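Long-range contacts in gamma-glutamyl-gamma-aminobutyraldehyde dehydrogenase (Burkholderia cenocepacia, PDB 4LIH), which probably oxidises aldehydes such as gamma-glutamyl-gamma-aminobutyraldehyde to the carboxylic acids, with NAD(P)+ as the hydride acceptor: residues A[160-166]-A[493-499]; A[138-142]-A[485-490]. One frame throughout, in Å; residues are numbered along the deposited sequence.

Contact 1 of 2, residues A[160-166]-A[493-499]; sequences LVTREPV and YTELKST
The ammonium of K497 is gripped by the E164 carboxylate: NZ lies 2.8 Å from OE2, which it meets on the syn side, and holds OE1 by a weaker bond. The two residues belong to neighbouring antiparallel strands, 160-165 and 494-499, part of the long protruding arm by which tetrameric aldehyde dehydrogenases assemble. They are not paired directly: K497 faces T162 and E164 faces E495, making the salt bridge diagonal. E164 runs straight out beyond CG, while the lysine bends at CG-CD (chi3 -75°) to bring NZ round to it. A second subunit completes the site, with its L453 O accepting from NZ and its Y476 OH bonded to E164 OE1.

Paired backbone bonds hold L160 to T499, T162 to K497 and E164 to E495. On the T162 side of the sheet a water joins T162 OG1 at 2.8 Å and T499 OG1 at 2.7 Å, and it also donates to K497 O, which already accepts from T162 N.

The other face carries V161, R163, L496 and S498. R163 lies across T494 at about a right angle, its NH1 donating to T494 OG1 over 2.8 Å with the hydroxyl 22° out of the guanidinium plane. L496 CD2 sits over the centre of one guanidinium face, 3.7 Å above it, and also touches V161 CG1. S498 and T499 continue the sheet by parallel pairing with a strand of the second subunit. Farther along, V166 CG2 comes against E495 OE1, an oxygen that is salt-bridged to R270.

A second water meets the guanidinium at its edge, in plane: it accepts from R163 NH1 at 3.0 Å and donates to T494 O at 2.7 Å.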
loop_
_atom_site.group_PDB
_atom_site.type_symbol
_atom_site.label_atom_id
_atom_site.label_comp_id
_atom_site.label_asym_id
_atom_site.label_seq_id
_atom_site.Cartn_x
_atom_site.Cartn_y
_atom_site.Cartn_z
ATOM N N LEU A 160 11.387 2.087 -10.954
ATOM C CA LEU A 160 10.647 0.887 -10.515
ATOM C C LEU A 160 11.302 0.332 -9.257
ATOM O O LEU A 160 12.536 0.353 -9.098
ATOM C CB LEU A 160 10.682 -0.208 -11.612
ATOM C CG LEU A 160 10.343 0.104 -13.084
ATOM C CD1 LEU A 160 10.383 -1.168 -13.947
ATOM C CD2 LEU A 160 9.011 0.808 -13.221
ATOM N N VAL A 161 10.499 -0.114 -8.329
ATOM C CA VAL A 161 11.017 -0.774 -7.174
ATOM C C VAL A 161 10.330 -2.128 -7.086
ATOM O O VAL A 161 9.094 -2.204 -6.921
ATOM C CB VAL A 161 10.758 0.035 -5.918
ATOM C CG1 VAL A 161 11.315 -0.684 -4.704
ATOM C CG2 VAL A 161 11.334 1.423 -6.079
ATOM N N THR A 162 11.115 -3.183 -7.264
ATOM C CA THR A 162 10.573 -4.563 -7.304
ATOM C C THR A 162 11.203 -5.429 -6.215
ATOM O O THR A 162 12.155 -5.022 -5.539
ATOM C CB THR A 162 10.776 -5.153 -8.722
ATOM O OG1 THR A 162 12.155 -5.097 -9.094
ATOM C CG2 THR A 162 10.048 -4.276 -9.724
ATOM N N ARG A 163 10.626 -6.602 -6.022
ATOM C CA ARG A 163 11.169 -7.613 -5.124
ATOM C C ARG A 163 11.566 -8.833 -5.928
ATOM O O ARG A 163 10.818 -9.249 -6.799
ATOM C CB ARG A 163 10.136 -7.960 -4.054
ATOM C CG ARG A 163 10.171 -6.983 -2.863
ATOM C CD ARG A 163 9.221 -7.392 -1.734
ATOM N NE ARG A 163 9.330 -6.410 -0.652
ATOM C CZ ARG A 163 10.350 -6.319 0.204
ATOM N NH1 ARG A 163 11.350 -7.189 0.198
ATOM N NH2 ARG A 163 10.359 -5.354 1.098
ATOM N N GLU A 164 12.736 -9.402 -5.626
ATOM C CA GLU A 164 13.156 -10.657 -6.237
ATOM C C GLU A 164 13.508 -11.697 -5.164
ATOM O O GLU A 164 14.025 -11.364 -4.084
ATOM C CB GLU A 164 14.405 -10.435 -7.148
ATOM C CG GLU A 164 14.175 -9.367 -8.220
ATOM C CD GLU A 164 15.388 -9.044 -9.096
ATOM O OE1 GLU A 164 16.572 -9.254 -8.715
ATOM O OE2 GLU A 164 15.152 -8.450 -10.182
ATOM N N PRO A 165 13.256 -12.962 -5.449
ATOM C CA PRO A 165 13.740 -14.008 -4.553
ATOM C C PRO A 165 15.230 -13.943 -4.276
ATOM O O PRO A 165 16.028 -13.569 -5.162
ATOM C CB PRO A 165 13.374 -15.293 -5.271
ATOM C CG PRO A 165 13.237 -14.910 -6.690
ATOM C CD PRO A 165 12.714 -13.500 -6.707
ATOM N N VAL A 166 15.601 -14.290 -3.045
ATOM C CA VAL A 166 17.008 -14.137 -2.583
ATOM C C VAL A 166 17.868 -15.292 -3.192
ATOM O O VAL A 166 19.073 -15.144 -3.470
ATOM C CB VAL A 166 17.030 -13.991 -1.017
ATOM C CG1 VAL A 166 16.706 -15.284 -0.330
ATOM C CG2 VAL A 166 18.332 -13.434 -0.473
ATOM N N TYR A 493 12.796 -13.231 2.484
ATOM C CA TYR A 493 13.133 -14.204 1.423
ATOM C C TYR A 493 13.264 -13.531 0.054
ATOM O O TYR A 493 13.350 -14.248 -0.994
ATOM C CB TYR A 493 12.019 -15.255 1.370
ATOM C CG TYR A 493 11.797 -15.981 2.685
ATOM C CD1 TYR A 493 12.844 -16.651 3.321
ATOM C CD2 TYR A 493 10.558 -15.982 3.297
ATOM C CE1 TYR A 493 12.650 -17.309 4.524
ATOM C CE2 TYR A 493 10.372 -16.588 4.520
ATOM C CZ TYR A 493 11.408 -17.273 5.122
ATOM O OH TYR A 493 11.230 -17.901 6.316
ATOM N N THR A 494 13.200 -12.181 0.052
ATOM C CA THR A 494 13.336 -11.360 -1.146
ATOM C C THR A 494 14.330 -10.226 -0.907
ATOM O O THR A 494 14.612 -9.872 0.238
ATOM C CB THR A 494 11.981 -10.730 -1.595
ATOM O OG1 THR A 494 11.450 -9.935 -0.545
ATOM C CG2 THR A 494 10.967 -11.792 -1.891
ATOM N N GLU A 495 14.832 -9.655 -2.003
ATOM C CA GLU A 495 15.552 -8.401 -2.010
ATOM C C GLU A 495 14.765 -7.361 -2.787
ATOM O O GLU A 495 14.089 -7.672 -3.770
ATOM C CB GLU A 495 16.903 -8.544 -2.676
ATOM C CG GLU A 495 17.778 -9.616 -2.062
ATOM C CD GLU A 495 18.476 -9.153 -0.800
ATOM O OE1 GLU A 495 19.189 -10.012 -0.215
ATOM O OE2 GLU A 495 18.360 -7.946 -0.390
ATOM N N LEU A 496 14.904 -6.123 -2.341
ATOM C CA LEU A 496 14.477 -4.972 -3.103
ATOM C C LEU A 496 15.498 -4.581 -4.131
ATOM O O LEU A 496 16.734 -4.615 -3.908
ATOM C CB LEU A 496 14.226 -3.743 -2.185
ATOM C CG LEU A 496 13.025 -3.895 -1.221
ATOM C CD1 LEU A 496 13.180 -3.038 0.036
ATOM C CD2 LEU A 496 11.755 -3.477 -1.911
ATOM N N LYS A 497 14.952 -4.142 -5.245
ATOM C CA LYS A 497 15.722 -3.585 -6.327
ATOM C C LYS A 497 15.052 -2.287 -6.790
ATOM O O LYS A 497 13.875 -2.299 -7.071
ATOM C CB LYS A 497 15.819 -4.588 -7.497
ATOM C CG LYS A 497 16.541 -3.987 -8.729
ATOM C CD LYS A 497 16.609 -5.022 -9.869
ATOM C CE LYS A 497 17.651 -6.123 -9.653
ATOM N NZ LYS A 497 17.574 -7.081 -10.781
ATOM N N SER A 498 15.835 -1.212 -6.870
ATOM C CA SER A 498 15.477 0.017 -7.538
ATOM C C SER A 498 16.063 -0.017 -8.966
ATOM O O SER A 498 17.279 -0.182 -9.129
ATOM C CB SER A 498 16.037 1.209 -6.740
ATOM O OG SER A 498 15.337 1.375 -5.496
ATOM N N THR A 499 15.201 0.087 -9.983
ATOM C CA THR A 499 15.621 0.231 -11.363
ATOM C C THR A 499 15.306 1.658 -11.851
ATOM O O THR A 499 14.150 2.057 -11.884
ATOM C CB THR A 499 14.927 -0.807 -12.261
ATOM O OG1 THR A 499 15.161 -2.133 -11.753
ATOM C CG2 THR A 499 15.498 -0.725 -13.667
HETATM O O HOH W 1 13.177 -2.582 -9.907
HETATM O O HOH W 2 13.973 -7.610 1.607
#

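Contact 2 of 2, residues A[138-142]-A[485-490]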
loop_
_atom_site.group_PDB
_atom_site.type_symbol
_atom_site.label_atom_id
_atom_site.label_comp_id
_atom_site.label_asym_id
_atom_site.label_seq_id
_atom_site.Cartn_x
_atom_site.Cartn_y
_atom_site.Cartn_z
ATOM N N TRP A 138 -2.323 -19.552 1.548
ATOM C CA TRP A 138 -2.452 -18.086 1.671
ATOM C C TRP A 138 -1.296 -17.431 0.926
ATOM O O TRP A 138 -1.492 -16.527 0.126
ATOM C CB TRP A 138 -2.454 -17.696 3.140
ATOM C CG TRP A 138 -2.894 -16.306 3.464
ATOM C CD1 TRP A 138 -4.155 -15.902 3.781
ATOM C CD2 TRP A 138 -2.070 -15.151 3.547
ATOM N NE1 TRP A 138 -4.182 -14.538 4.026
ATOM C CE2 TRP A 138 -2.907 -14.056 3.930
ATOM C CE3 TRP A 138 -0.719 -14.916 3.308
ATOM C CZ2 TRP A 138 -2.428 -12.746 4.071
ATOM C CZ3 TRP A 138 -0.220 -13.599 3.497
ATOM C CH2 TRP A 138 -1.104 -12.536 3.878
ATOM N N PHE A 139 -0.082 -17.943 1.104
ATOM C CA PHE A 139 1.019 -17.336 0.360
ATOM C C PHE A 139 0.899 -17.593 -1.146
ATOM O O PHE A 139 1.242 -16.727 -1.937
ATOM C CB PHE A 139 2.391 -17.696 0.938
ATOM C CG PHE A 139 2.698 -16.947 2.223
ATOM C CD1 PHE A 139 3.035 -15.573 2.186
ATOM C CD2 PHE A 139 2.503 -17.558 3.453
ATOM C CE1 PHE A 139 3.309 -14.862 3.364
ATOM C CE2 PHE A 139 2.741 -16.849 4.615
ATOM C CZ PHE A 139 3.138 -15.520 4.572
ATOM N N ALA A 140 0.357 -18.757 -1.521
ATOM C CA ALA A 140 0.102 -19.078 -2.907
ATOM C C ALA A 140 -0.871 -18.060 -3.463
ATOM O O ALA A 140 -0.667 -17.479 -4.546
ATOM C CB ALA A 140 -0.501 -20.469 -3.034
ATOM N N GLU A 141 -1.936 -17.830 -2.711
ATOM C CA GLU A 141 -3.004 -16.925 -3.158
ATOM C C GLU A 141 -2.549 -15.459 -3.164
ATOM O O GLU A 141 -3.158 -14.628 -3.802
ATOM C CB GLU A 141 -4.205 -17.060 -2.223
ATOM C CG GLU A 141 -5.020 -18.327 -2.395
ATOM C CD GLU A 141 -6.117 -18.473 -1.335
ATOM O OE1 GLU A 141 -6.080 -17.767 -0.320
ATOM O OE2 GLU A 141 -7.060 -19.271 -1.511
ATOM N N ALA A 142 -1.507 -15.135 -2.411
ATOM C CA ALA A 142 -0.977 -13.758 -2.398
ATOM C C ALA A 142 -0.036 -13.430 -3.564
ATOM O O ALA A 142 0.139 -12.248 -3.874
ATOM C CB ALA A 142 -0.279 -13.514 -1.087
ATOM N N LYS A 485 4.284 -15.247 9.049
ATOM C CA LYS A 485 2.936 -14.885 8.632
ATOM C C LYS A 485 2.891 -13.453 8.022
ATOM O O LYS A 485 3.821 -12.641 8.221
ATOM C CB LYS A 485 1.918 -15.015 9.786
ATOM C CG LYS A 485 1.975 -16.324 10.585
ATOM C CD LYS A 485 0.665 -16.599 11.344
ATOM C CE LYS A 485 0.370 -15.582 12.421
ATOM N NZ LYS A 485 -0.936 -15.864 13.043
ATOM N N SER A 486 1.826 -13.171 7.283
ATOM C CA SER A 486 1.524 -11.891 6.652
ATOM C C SER A 486 2.461 -11.677 5.501
ATOM O O SER A 486 3.438 -12.429 5.335
ATOM C CB SER A 486 1.671 -10.718 7.627
ATOM O OG SER A 486 3.004 -10.270 7.726
ATOM N N LEU A 487 2.170 -10.653 4.718
ATOM C CA LEU A 487 2.996 -10.323 3.553
ATOM C C LEU A 487 4.400 -9.942 3.975
ATOM O O LEU A 487 5.333 -10.131 3.210
ATOM C CB LEU A 487 2.394 -9.200 2.717
ATOM C CG LEU A 487 1.060 -9.559 2.063
ATOM C CD1 LEU A 487 0.534 -8.278 1.425
ATOM C CD2 LEU A 487 1.243 -10.634 1.039
ATOM N N HIS A 488 4.529 -9.450 5.208
ATOM C CA HIS A 488 5.809 -9.052 5.797
ATOM C C HIS A 488 6.763 -10.233 5.931
ATOM O O HIS A 488 7.937 -10.035 5.996
ATOM C CB HIS A 488 5.588 -8.441 7.190
ATOM C CG HIS A 488 4.802 -7.173 7.142
ATOM N ND1 HIS A 488 5.319 -6.008 6.637
ATOM C CD2 HIS A 488 3.502 -6.921 7.404
ATOM C CE1 HIS A 488 4.379 -5.077 6.632
ATOM N NE2 HIS A 488 3.261 -5.616 7.069
ATOM N N ALA A 489 6.236 -11.444 5.956
ATOM C CA ALA A 489 7.082 -12.661 5.969
ATOM C C ALA A 489 7.961 -12.761 4.713
ATOM O O ALA A 489 9.083 -13.274 4.765
ATOM C CB ALA A 489 6.222 -13.904 6.141
ATOM N N LEU A 490 7.457 -12.250 3.593
ATOM C CA LEU A 490 8.148 -12.348 2.294
ATOM C C LEU A 490 9.426 -11.503 2.219
ATOM O O LEU A 490 10.325 -11.780 1.420
ATOM C CB LEU A 490 7.202 -11.941 1.159
ATOM C CG LEU A 490 5.991 -12.859 1.037
ATOM C CD1 LEU A 490 4.830 -12.166 0.356
ATOM C CD2 LEU A 490 6.359 -14.145 0.312
#
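F139 reaches from the end of helix 121-142 to the S486-L490 turn, and its ring is the main bridge between them. At CB the side chain turns so that CG is anti to the carbonyl carbon (chi1 -75°), which carries the ring across to the other segment. F139 CD1 meets L490 first, with CD2 of that leucine 4.1 Å away; F139 and L490 run alongside each other, pointing opposite ways. F139 CE1 comes next, 3.1 Å from S486 O, and CZ at the tip is 3.2 Å from the same oxygen. That oxygen also lies in the plane of the ring, at its edge, so it faces C-H groups and not the pi cloud. S486 O also accepts from A489 N at 3.0 Å, a bond that closes the turn. F139 CZ further touches A489 CB at 3.8 Å.

W138 secures the ring from within the same helix: its CE3 stands 3.8 Å above one face of F139, over the centre, and F139 CD1 lies in the indole plane. Beyond CE3 the indole edge continues to the other segment. CZ3 approaches S486 C, and W138 CH2 comes to 3.9 Å from L487 N, which sits near the ring plane. L487 closes this side, its CG against W138 CH2 and its CD2 against A142 CB at 3.9 Å. No hydrogen bond crosses between the segments; this is apolar packing plus the carbonyl edge contact.

W138 NE1 turns to another partner, donating to D144 O of the fourth subunit. The contact packs the loop before strand 494-502 against the C-terminal turn of helix 121-142, while helix 178-191 packs on both segments, with P188 touching F139 as well as L490.

The second segments of the two contacts follow one another closely, 485-490 leading into 493-499, and L490 O accepts from T494 OG1 where they meet. Their centres lie 16 Å apart. Contact 2 is buried nearer the middle of the chain and consists of aromatic and aliphatic packing without a cross-segment hydrogen bond. Contact 1, farther out and partly buried, is a strand pair with backbone bonds, a salt bridge and ordered waters. Both touch other subunits: contact 1 extends its sheet into the second subunit, while contact 2 meets the fourth through W138 and the second through H488. Y493 and K485 each have a side chain about 8 Å from that of E274, the predicted active-site residue.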